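PDB 5EDF: FrpC operon protein from Neisseria meningitidis, which is an iron-regulated protein of unknown biochemical function that binds the RTX protein FrpC and is putatively involved in adhesion. Local coordinates for residues T26-Y34 and Q217-N225; E2-P11 and W46-S57. All coordinates share one frame; numbering follows the deposited sequence. Where two conformers were deposited one is given.

Contact 1: residues T26-Y34 and Q217-N225; sequences TKMVIPYGY and QLVQSFVNN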
loop_
_atom_site.group_PDB
_atom_site.type_symbol
_atom_site.label_atom_id
_atom_site.label_comp_id
_atom_site.label_asym_id
_atom_site.label_seq_id
_atom_site.Cartn_x
_atom_site.Cartn_y
_atom_site.Cartn_z
ATOM N N THR A 26 4.346 -21.111 2.312
ATOM C CA THR A 26 5.282 -20.007 2.275
ATOM C C THR A 26 5.051 -19.099 3.502
ATOM O O THR A 26 3.951 -18.577 3.694
ATOM C CB THR A 26 5.064 -19.190 1.013
ATOM O OG1 THR A 26 5.353 -20.020 -0.141
ATOM C CG2 THR A 26 5.986 -18.002 0.994
ATOM N N LYS A 27 6.066 -18.980 4.338
ATOM C CA LYS A 27 5.962 -18.219 5.578
ATOM C C LYS A 27 6.230 -16.717 5.397
ATOM O O LYS A 27 7.043 -16.288 4.532
ATOM C CB LYS A 27 6.911 -18.762 6.652
ATOM C CG LYS A 27 6.710 -20.233 6.993
ATOM C CD LYS A 27 5.391 -20.479 7.694
ATOM C CE LYS A 27 5.302 -21.907 8.202
ATOM N NZ LYS A 27 5.237 -22.883 7.087
HETATM N N MSE A 28 5.554 -15.914 6.216
HETATM C CA MSE A 28 5.809 -14.508 6.304
HETATM C C MSE A 28 5.769 -14.171 7.767
HETATM O O MSE A 28 4.828 -14.590 8.468
HETATM C CB MSE A 28 4.706 -13.748 5.600
HETATM C CG MSE A 28 5.012 -12.336 5.335
HETATM SE SE MSE A 28 3.920 -11.534 3.906
HETATM C CE MSE A 28 5.140 -11.531 2.385
ATOM N N VAL A 29 6.748 -13.422 8.244
ATOM C CA VAL A 29 6.864 -13.095 9.672
ATOM C C VAL A 29 6.775 -11.571 9.789
ATOM O O VAL A 29 7.629 -10.875 9.253
ATOM C CB VAL A 29 8.170 -13.625 10.295
ATOM C CG1 VAL A 29 8.280 -13.182 11.748
ATOM C CG2 VAL A 29 8.190 -15.138 10.197
ATOM N N ILE A 30 5.711 -11.061 10.420
ATOM C CA ILE A 30 5.364 -9.641 10.362
ATOM C C ILE A 30 5.447 -9.026 11.739
ATOM O O ILE A 30 4.775 -9.502 12.655
ATOM C CB ILE A 30 3.948 -9.464 9.796
ATOM C CG1 ILE A 30 3.873 -10.114 8.410
ATOM C CG2 ILE A 30 3.567 -7.956 9.717
ATOM C CD1 ILE A 30 2.578 -9.863 7.654
ATOM N N PRO A 31 6.232 -7.946 11.910
ATOM C CA PRO A 31 6.167 -7.233 13.198
ATOM C C PRO A 31 4.743 -6.801 13.515
ATOM O O PRO A 31 4.041 -6.287 12.634
ATOM C CB PRO A 31 7.102 -6.045 13.006
ATOM C CG PRO A 31 8.050 -6.493 11.910
ATOM C CD PRO A 31 7.186 -7.323 10.991
ATOM N N TYR A 32 4.277 -7.056 14.725
ATOM C CA TYR A 32 2.860 -7.029 14.991
ATOM C C TYR A 32 2.241 -5.662 14.922
ATOM O O TYR A 32 1.016 -5.547 14.734
ATOM C CB TYR A 32 2.535 -7.756 16.305
ATOM C CG TYR A 32 2.707 -6.999 17.587
ATOM C CD1 TYR A 32 3.854 -6.274 17.900
ATOM C CD2 TYR A 32 1.724 -7.074 18.564
ATOM C CE1 TYR A 32 3.992 -5.625 19.123
ATOM C CE2 TYR A 32 1.869 -6.456 19.759
ATOM C CZ TYR A 32 2.996 -5.733 20.065
ATOM O OH TYR A 32 3.160 -5.127 21.291
ATOM N N GLY A 33 3.033 -4.599 15.029
ATOM C CA GLY A 33 2.528 -3.262 14.870
ATOM C C GLY A 33 2.003 -2.902 13.501
ATOM O O GLY A 33 1.322 -1.899 13.355
ATOM N N TYR A 34 2.268 -3.747 12.499
ATOM C CA TYR A 34 1.687 -3.573 11.165
ATOM C C TYR A 34 0.319 -4.221 11.028
ATOM O O TYR A 34 -0.243 -4.208 9.953
ATOM C CB TYR A 34 2.637 -4.184 10.122
ATOM C CG TYR A 34 3.924 -3.409 9.968
ATOM C CD1 TYR A 34 3.954 -2.149 9.365
ATOM C CD2 TYR A 34 5.117 -3.913 10.455
ATOM C CE1 TYR A 34 5.148 -1.440 9.244
ATOM C CE2 TYR A 34 6.287 -3.214 10.308
ATOM C CZ TYR A 34 6.304 -1.982 9.704
ATOM O OH TYR A 34 7.488 -1.261 9.587
ATOM N N GLN A 217 10.521 -2.773 0.142
ATOM C CA GLN A 217 11.470 -3.088 1.202
ATOM C C GLN A 217 10.753 -3.748 2.392
ATOM O O GLN A 217 11.246 -4.736 2.979
ATOM C CB GLN A 217 12.235 -1.825 1.611
ATOM C CG GLN A 217 13.278 -1.996 2.701
ATOM C CD GLN A 217 13.823 -0.642 3.149
ATOM O OE1 GLN A 217 13.088 0.197 3.696
ATOM N NE2 GLN A 217 15.101 -0.411 2.887
ATOM N N LEU A 218 9.584 -3.212 2.728
ATOM C CA LEU A 218 8.804 -3.712 3.860
ATOM C C LEU A 218 8.369 -5.168 3.636
ATOM O O LEU A 218 8.572 -6.050 4.469
ATOM C CB LEU A 218 7.610 -2.780 4.104
ATOM C CG LEU A 218 6.703 -3.123 5.269
ATOM C CD1 LEU A 218 7.483 -3.146 6.592
ATOM C CD2 LEU A 218 5.570 -2.121 5.305
ATOM N N VAL A 219 7.778 -5.437 2.487
ATOM C CA VAL A 219 7.275 -6.795 2.189
ATOM C C VAL A 219 8.470 -7.753 2.146
ATOM O O VAL A 219 8.417 -8.850 2.690
ATOM C CB VAL A 219 6.457 -6.789 0.880
ATOM C CG1 VAL A 219 6.191 -8.223 0.377
ATOM C CG2 VAL A 219 5.165 -5.980 1.066
ATOM N N GLN A 220 9.581 -7.325 1.548
ATOM C CA GLN A 220 10.762 -8.189 1.507
ATOM C C GLN A 220 11.303 -8.484 2.907
ATOM O O GLN A 220 11.814 -9.573 3.142
ATOM C CB GLN A 220 11.851 -7.598 0.625
ATOM C CG GLN A 220 11.470 -7.639 -0.866
ATOM C CD GLN A 220 12.403 -6.879 -1.759
ATOM O OE1 GLN A 220 12.897 -5.807 -1.401
ATOM N NE2 GLN A 220 12.635 -7.418 -2.953
ATOM N N SER A 221 11.145 -7.535 3.836
ATOM C CA SER A 221 11.621 -7.726 5.224
ATOM C C SER A 221 10.822 -8.834 5.941
ATOM O O SER A 221 11.330 -9.433 6.868
ATOM C CB SER A 221 11.566 -6.421 6.042
ATOM O OG SER A 221 10.271 -6.142 6.525
ATOM N N PHE A 222 9.600 -9.094 5.488
ATOM C CA PHE A 222 8.763 -10.103 6.090
ATOM C C PHE A 222 9.150 -11.523 5.687
ATOM O O PHE A 222 8.769 -12.492 6.312
ATOM C CB PHE A 222 7.294 -9.899 5.714
ATOM C CG PHE A 222 6.673 -8.560 6.119
ATOM C CD1 PHE A 222 7.186 -7.744 7.086
ATOM C CD2 PHE A 222 5.510 -8.167 5.470
ATOM C CE1 PHE A 222 6.575 -6.547 7.430
ATOM C CE2 PHE A 222 4.888 -6.994 5.800
ATOM C CZ PHE A 222 5.431 -6.161 6.757
ATOM N N VAL A 223 9.898 -11.665 4.600
ATOM C CA VAL A 223 10.272 -12.985 4.111
ATOM C C VAL A 223 11.773 -13.200 4.211
ATOM O O VAL A 223 12.274 -14.291 3.926
ATOM C CB VAL A 223 9.805 -13.207 2.677
ATOM C CG1 VAL A 223 8.303 -13.331 2.658
ATOM C CG2 VAL A 223 10.255 -12.081 1.770
ATOM N N ASN A 224 12.477 -12.152 4.605
ATOM C CA ASN A 224 13.744 -12.276 5.331
ATOM C C ASN A 224 13.496 -12.794 6.762
ATOM O O ASN A 224 14.375 -13.416 7.362
ATOM C CB ASN A 224 14.463 -10.919 5.394
ATOM C CG ASN A 224 14.809 -10.371 4.022
ATOM O OD1 ASN A 224 14.856 -11.110 3.034
ATOM N ND2 ASN A 224 15.050 -9.062 3.953
ATOM N N ASN A 225 12.293 -12.526 7.286
ATOM C CA ASN A 225 11.828 -12.971 8.615
ATOM C C ASN A 225 12.387 -12.089 9.730
ATOM O O ASN A 225 11.955 -12.177 10.886
ATOM C CB ASN A 225 12.141 -14.454 8.912
ATOM C CG ASN A 225 11.441 -15.434 7.956
ATOM O OD1 ASN A 225 10.432 -15.116 7.322
ATOM N ND2 ASN A 225 11.982 -16.648 7.872
HETATM O O HOH W 1 10.148 -9.503 9.835
#
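The phenyl ring of Phe-222 lies against the side chain of Ile-30, whose CG1 stands 4.0 Å from the ring centroid and 17° off the normal, a CH-pi contact over one face. Ile-30 CG2 and CD1 reach neighbouring rim carbons of the same ring. The opposite face is covered by the carbonyl O of Leu-218, one helical turn back, so the ring is clamped from both sides. Around its rim, selenomethionine Met-28 sets SE at the edge, 5.3 Å from the centroid, a Met-aromatic contact. The Met-28 chain leaves the strand with CG opposite the backbone N (chi1 -166°), passes Phe-222 CB and bends at chi3, which carries CE to 3.6 Å from Val-223 CG1. Pro-31 CD meets Phe-222 CE1 at 3.7 Å, and the Phe-222 edge points at the Tyr-34 face in a T-shaped pair with planes at 60°. Beyond it, Leu-218 CD1 touches Tyr-34 CZ at 3.5 Å.

One direct backbone hydrogen bond accompanies the packing: Val-29 N donates to Phe-222 O at 2.9 Å, almost straight and on a carbonyl lone pair, while a water bridges Val-29 O and Ser-221 O. Farther out, Ile-61 of strand 61-70 touches Met-28 and Ile-30. The C-terminal helix thus docks on an outermost strand through an apolar aromatic cluster, its carbonyl Phe-222 O being satisfied by the strand.

Contact 2: residues E2-P11 and W46-S57; sequences EQTSFNNPEP and WLSDTPGQDAYS
Glu-2 holds Ser-57, the second residue of the short strand 56-57, with both carboxylate oxygens: Ser-57 N donates to OE1 at 2.9 Å on the syn side, and Ser-57 OG meets OE2 from above the carboxylate plane. The Glu-2 carboxylate also stacks on the Gln-53 amide, their planes 27° apart. That amide, at the end of an extended chain, accepts from Gln-3 N through OE1 at 3.0 Å and returns a weak bond from NE2 to Gln-3 O. The same carbonyl oxygen takes a second, shorter bond from Thr-50 OG1, which approaches from above the carbonyl plane.

Next along the chain, Ser-5 N donates to Tyr-56 OH at 3.1 Å. The Tyr-56 hydroxyl is itself oriented by donation to Ser-48 O, nearly along the C=O axis. Ser-48 N donates to Ser-5 O, and Ser-48 OG, placed between backbone N and carbonyl carbon (chi1 52°), receives Asn-7 N at 2.8 Å. Asn-8 pairs with Trp-46 through both backbone bonds, adds ND2 to Leu-47 O at 3.0 Å, and shares a water with Asp-49 N.

Midway along the contact, Phe-6 CE1 touches Leu-47 CD1 at 3.9 Å. At the far end Pro-11 CD sits over the five-membered ring of Trp-46, 3.5 Å from its centroid and 20° off the normal, while Trp-46 NE1 hydrogen-bonds to Ala-43 O.

Between strands 45-46 and 56-57 the chain makes a type II turn from Thr-50 to Gln-53. Against it the N-terminal segment forms a single antiparallel hydrogen-bonded bridge, Asn-8 to Trp-46, where Asn-7 and Asn-8 together facing Trp-46 make a classic beta bulge.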
loop_
_atom_site.group_PDB
_atom_site.type_symbol
_atom_site.label_atom_id
_atom_site.label_comp_id
_atom_site.label_asym_id
_atom_site.label_seq_id
_atom_site.Cartn_x
_atom_site.Cartn_y
_atom_site.Cartn_z
ATOM N N GLU A 2 -7.844 -24.312 12.988
ATOM C CA GLU A 2 -6.941 -23.235 13.499
ATOM C C GLU A 2 -7.627 -22.317 14.521
ATOM O O GLU A 2 -8.848 -22.118 14.485
ATOM C CB GLU A 2 -6.368 -22.414 12.336
ATOM C CG GLU A 2 -5.428 -23.230 11.420
ATOM C CD GLU A 2 -4.260 -22.420 10.874
ATOM O OE1 GLU A 2 -4.391 -21.184 10.778
ATOM O OE2 GLU A 2 -3.212 -23.032 10.542
ATOM N N GLN A 3 -6.820 -21.761 15.424
ATOM C CA GLN A 3 -7.308 -20.992 16.563
ATOM C C GLN A 3 -6.646 -19.612 16.600
ATOM O O GLN A 3 -5.430 -19.493 16.418
ATOM C CB GLN A 3 -6.989 -21.719 17.876
ATOM C CG GLN A 3 -7.710 -23.054 18.081
ATOM C CD GLN A 3 -7.397 -23.701 19.438
ATOM O OE1 GLN A 3 -7.127 -23.013 20.429
ATOM N NE2 GLN A 3 -7.446 -25.032 19.481
ATOM N N THR A 4 -7.432 -18.574 16.890
ATOM C CA THR A 4 -6.913 -17.204 16.934
ATOM C C THR A 4 -6.684 -16.812 18.373
ATOM O O THR A 4 -7.412 -17.260 19.272
ATOM C CB THR A 4 -7.881 -16.199 16.259
ATOM O OG1 THR A 4 -8.150 -16.624 14.917
ATOM C CG2 THR A 4 -7.293 -14.801 16.208
ATOM N N SER A 5 -5.643 -16.022 18.593
ATOM C CA SER A 5 -5.259 -15.515 19.897
ATOM C C SER A 5 -4.896 -14.043 19.764
ATOM O O SER A 5 -4.279 -13.647 18.766
ATOM C CB SER A 5 -4.040 -16.279 20.444
ATOM O OG SER A 5 -4.244 -17.683 20.416
ATOM N N PHE A 6 -5.225 -13.261 20.787
ATOM C CA PHE A 6 -4.880 -11.853 20.834
ATOM C C PHE A 6 -4.154 -11.556 22.160
ATOM O O PHE A 6 -4.552 -10.688 22.941
ATOM C CB PHE A 6 -6.128 -10.995 20.688
ATOM C CG PHE A 6 -6.866 -11.196 19.403
ATOM C CD1 PHE A 6 -6.612 -10.401 18.299
ATOM C CD2 PHE A 6 -7.824 -12.188 19.305
ATOM C CE1 PHE A 6 -7.297 -10.601 17.112
ATOM C CE2 PHE A 6 -8.508 -12.401 18.118
ATOM C CZ PHE A 6 -8.252 -11.595 17.027
ATOM N N ASN A 7 -3.086 -12.301 22.397
ATOM C CA ASN A 7 -2.395 -12.295 23.687
ATOM C C ASN A 7 -1.281 -11.259 23.810
ATOM O O ASN A 7 -0.629 -11.187 24.852
ATOM C CB ASN A 7 -1.726 -13.669 23.970
ATOM C CG ASN A 7 -2.696 -14.845 23.974
ATOM O OD1 ASN A 7 -3.845 -14.704 24.373
ATOM N ND2 ASN A 7 -2.209 -16.032 23.548
ATOM N N ASN A 8 -1.023 -10.478 22.764
ATOM C CA ASN A 8 0.068 -9.493 22.795
ATOM C C ASN A 8 -0.429 -8.144 23.320
ATOM O O ASN A 8 -1.567 -7.779 23.070
ATOM C CB ASN A 8 0.729 -9.317 21.419
ATOM C CG ASN A 8 1.686 -10.445 21.063
ATOM O OD1 ASN A 8 2.370 -11.005 21.915
ATOM N ND2 ASN A 8 1.744 -10.774 19.762
ATOM N N PRO A 9 0.463 -7.421 24.011
ATOM C CA PRO A 9 0.141 -6.101 24.555
ATOM C C PRO A 9 0.110 -5.043 23.464
ATOM O O PRO A 9 0.657 -5.213 22.390
ATOM C CB PRO A 9 1.305 -5.855 25.514
ATOM C CG PRO A 9 2.477 -6.538 24.862
ATOM C CD PRO A 9 1.855 -7.807 24.324
ATOM N N GLU A 10 -0.512 -3.920 23.761
ATOM C CA GLU A 10 -0.398 -2.737 22.906
ATOM C C GLU A 10 1.081 -2.476 22.623
ATOM O O GLU A 10 1.873 -2.450 23.546
ATOM C CB GLU A 10 -0.984 -1.535 23.650
ATOM C CG GLU A 10 -0.992 -0.270 22.826
ATOM C CD GLU A 10 -1.333 0.982 23.597
ATOM O OE1 GLU A 10 -1.585 0.939 24.824
ATOM O OE2 GLU A 10 -1.325 2.061 22.979
ATOM N N PRO A 11 1.465 -2.274 21.347
ATOM C CA PRO A 11 2.854 -1.961 21.066
ATOM C C PRO A 11 3.335 -0.592 21.562
ATOM O O PRO A 11 2.556 0.367 21.614
ATOM C CB PRO A 11 2.951 -2.010 19.518
ATOM C CG PRO A 11 1.692 -2.651 19.049
ATOM C CD PRO A 11 0.667 -2.400 20.117
ATOM N N TRP A 46 -3.666 -7.506 20.985
ATOM C CA TRP A 46 -3.108 -7.599 19.650
ATOM C C TRP A 46 -2.873 -9.045 19.287
ATOM O O TRP A 46 -2.476 -9.853 20.136
ATOM C CB TRP A 46 -1.801 -6.793 19.553
ATOM C CG TRP A 46 -2.040 -5.311 19.494
ATOM C CD1 TRP A 46 -2.571 -4.544 20.455
ATOM C CD2 TRP A 46 -1.777 -4.440 18.371
ATOM N NE1 TRP A 46 -2.677 -3.221 20.035
ATOM C CE2 TRP A 46 -2.198 -3.151 18.751
ATOM C CE3 TRP A 46 -1.262 -4.631 17.084
ATOM C CZ2 TRP A 46 -2.116 -2.063 17.882
ATOM C CZ3 TRP A 46 -1.165 -3.513 16.238
ATOM C CH2 TRP A 46 -1.582 -2.290 16.648
ATOM N N LEU A 47 -3.091 -9.344 18.027
ATOM C CA LEU A 47 -2.899 -10.677 17.459
ATOM C C LEU A 47 -1.574 -11.238 17.926
ATOM O O LEU A 47 -0.544 -10.551 17.911
ATOM C CB LEU A 47 -2.878 -10.646 15.921
ATOM C CG LEU A 47 -2.975 -11.993 15.210
ATOM C CD1 LEU A 47 -4.344 -12.598 15.424
ATOM C CD2 LEU A 47 -2.708 -11.810 13.730
ATOM N N SER A 48 -1.592 -12.519 18.299
ATOM C CA SER A 48 -0.392 -13.221 18.705
ATOM C C SER A 48 -0.303 -14.582 18.049
ATOM O O SER A 48 -1.324 -15.179 17.727
ATOM C CB SER A 48 -0.410 -13.421 20.221
ATOM O OG SER A 48 -1.616 -14.015 20.702
ATOM N N ASP A 49 0.908 -15.102 17.884
ATOM C CA ASP A 49 1.086 -16.527 17.556
ATOM C C ASP A 49 0.306 -17.350 18.614
ATOM O O ASP A 49 0.325 -17.056 19.811
ATOM C CB ASP A 49 2.568 -16.878 17.601
ATOM C CG ASP A 49 3.381 -16.202 16.522
ATOM O OD1 ASP A 49 2.870 -16.009 15.403
ATOM O OD2 ASP A 49 4.566 -15.938 16.770
ATOM N N THR A 50 -0.382 -18.387 18.157
ATOM C CA THR A 50 -1.185 -19.222 19.034
ATOM C C THR A 50 -0.417 -20.501 19.398
ATOM O O THR A 50 0.049 -21.199 18.505
ATOM C CB THR A 50 -2.476 -19.629 18.360
ATOM O OG1 THR A 50 -3.243 -18.434 18.066
ATOM C CG2 THR A 50 -3.300 -20.559 19.251
ATOM N N PRO A 51 -0.251 -20.773 20.676
ATOM C CA PRO A 51 0.433 -21.996 21.101
ATOM C C PRO A 51 -0.144 -23.203 20.389
ATOM O O PRO A 51 -1.355 -23.288 20.196
ATOM C CB PRO A 51 0.164 -22.053 22.603
ATOM C CG PRO A 51 0.059 -20.618 22.987
ATOM C CD PRO A 51 -0.621 -19.949 21.849
ATOM N N GLY A 52 0.740 -24.125 20.009
ATOM C CA GLY A 52 0.388 -25.334 19.320
ATOM C C GLY A 52 0.157 -25.219 17.837
ATOM O O GLY A 52 -0.067 -26.248 17.196
ATOM N N GLN A 53 0.225 -24.021 17.301
ATOM C CA GLN A 53 -0.064 -23.767 15.903
ATOM C C GLN A 53 1.175 -23.120 15.321
ATOM O O GLN A 53 1.616 -22.071 15.772
ATOM C CB GLN A 53 -1.248 -22.802 15.826
ATOM C CG GLN A 53 -1.682 -22.415 14.438
ATOM C CD GLN A 53 -2.924 -21.557 14.452
ATOM O OE1 GLN A 53 -4.038 -22.070 14.360
ATOM N NE2 GLN A 53 -2.748 -20.260 14.612
ATOM N N ASP A 54 1.705 -23.702 14.249
ATOM C CA ASP A 54 2.955 -23.234 13.703
ATOM C C ASP A 54 2.807 -21.846 13.056
ATOM O O ASP A 54 3.714 -21.025 13.090
ATOM C CB ASP A 54 3.495 -24.272 12.682
ATOM C CG ASP A 54 3.670 -25.712 13.279
ATOM O OD1 ASP A 54 3.284 -26.013 14.442
ATOM O OD2 ASP A 54 4.180 -26.594 12.541
ATOM N N ALA A 55 1.636 -21.559 12.483
ATOM C CA ALA A 55 1.393 -20.318 11.763
ATOM C C ALA A 55 -0.101 -20.147 11.560
ATOM O O ALA A 55 -0.856 -21.122 11.644
ATOM C CB ALA A 55 2.092 -20.375 10.413
ATOM N N TYR A 56 -0.521 -18.914 11.273
ATOM C CA TYR A 56 -1.875 -18.659 10.750
ATOM C C TYR A 56 -1.890 -18.955 9.245
ATOM O O TYR A 56 -1.216 -18.277 8.478
ATOM C CB TYR A 56 -2.301 -17.217 10.991
ATOM C CG TYR A 56 -2.627 -16.911 12.412
ATOM C CD1 TYR A 56 -3.808 -17.320 12.988
ATOM C CD2 TYR A 56 -1.760 -16.174 13.180
ATOM C CE1 TYR A 56 -4.096 -17.034 14.328
ATOM C CE2 TYR A 56 -2.041 -15.883 14.517
ATOM C CZ TYR A 56 -3.210 -16.295 15.065
ATOM O OH TYR A 56 -3.490 -15.975 16.362
ATOM N N SER A 57 -2.673 -19.952 8.843
ATOM C CA SER A 57 -2.855 -20.303 7.426
ATOM C C SER A 57 -3.882 -19.376 6.814
ATOM O O SER A 57 -5.034 -19.345 7.245
ATOM C CB SER A 57 -3.332 -21.748 7.295
ATOM O OG SER A 57 -2.361 -22.663 7.742
HETATM O O HOH W 2 3.050 -13.224 18.591
#

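How the contacts relate
Contacts 1 and 2 have centres about 16 Å apart and meet at Tyr-32, just beyond strand 26-31. Its OH probably hydrogen-bonds Pro-9 O at 2.7 Å, its CE2 lies 3.5 Å from Asn-8 CB, and its backbone O approaches Trp-46 CZ3 at 3.3 Å. The two contacts also reach opposite margins of one three-stranded mixed sheet: contact 1 covers outermost strand 26-31, contact 2 fastens to strand 56-57, and strand 18-23 runs between them. A bound sodium ion lies about 7 Å from the side chain of Thr-4, and one lies about 12 Å from that of Ile-30. The N-terminal segment and the C-terminal helix thereby flank the same sheet.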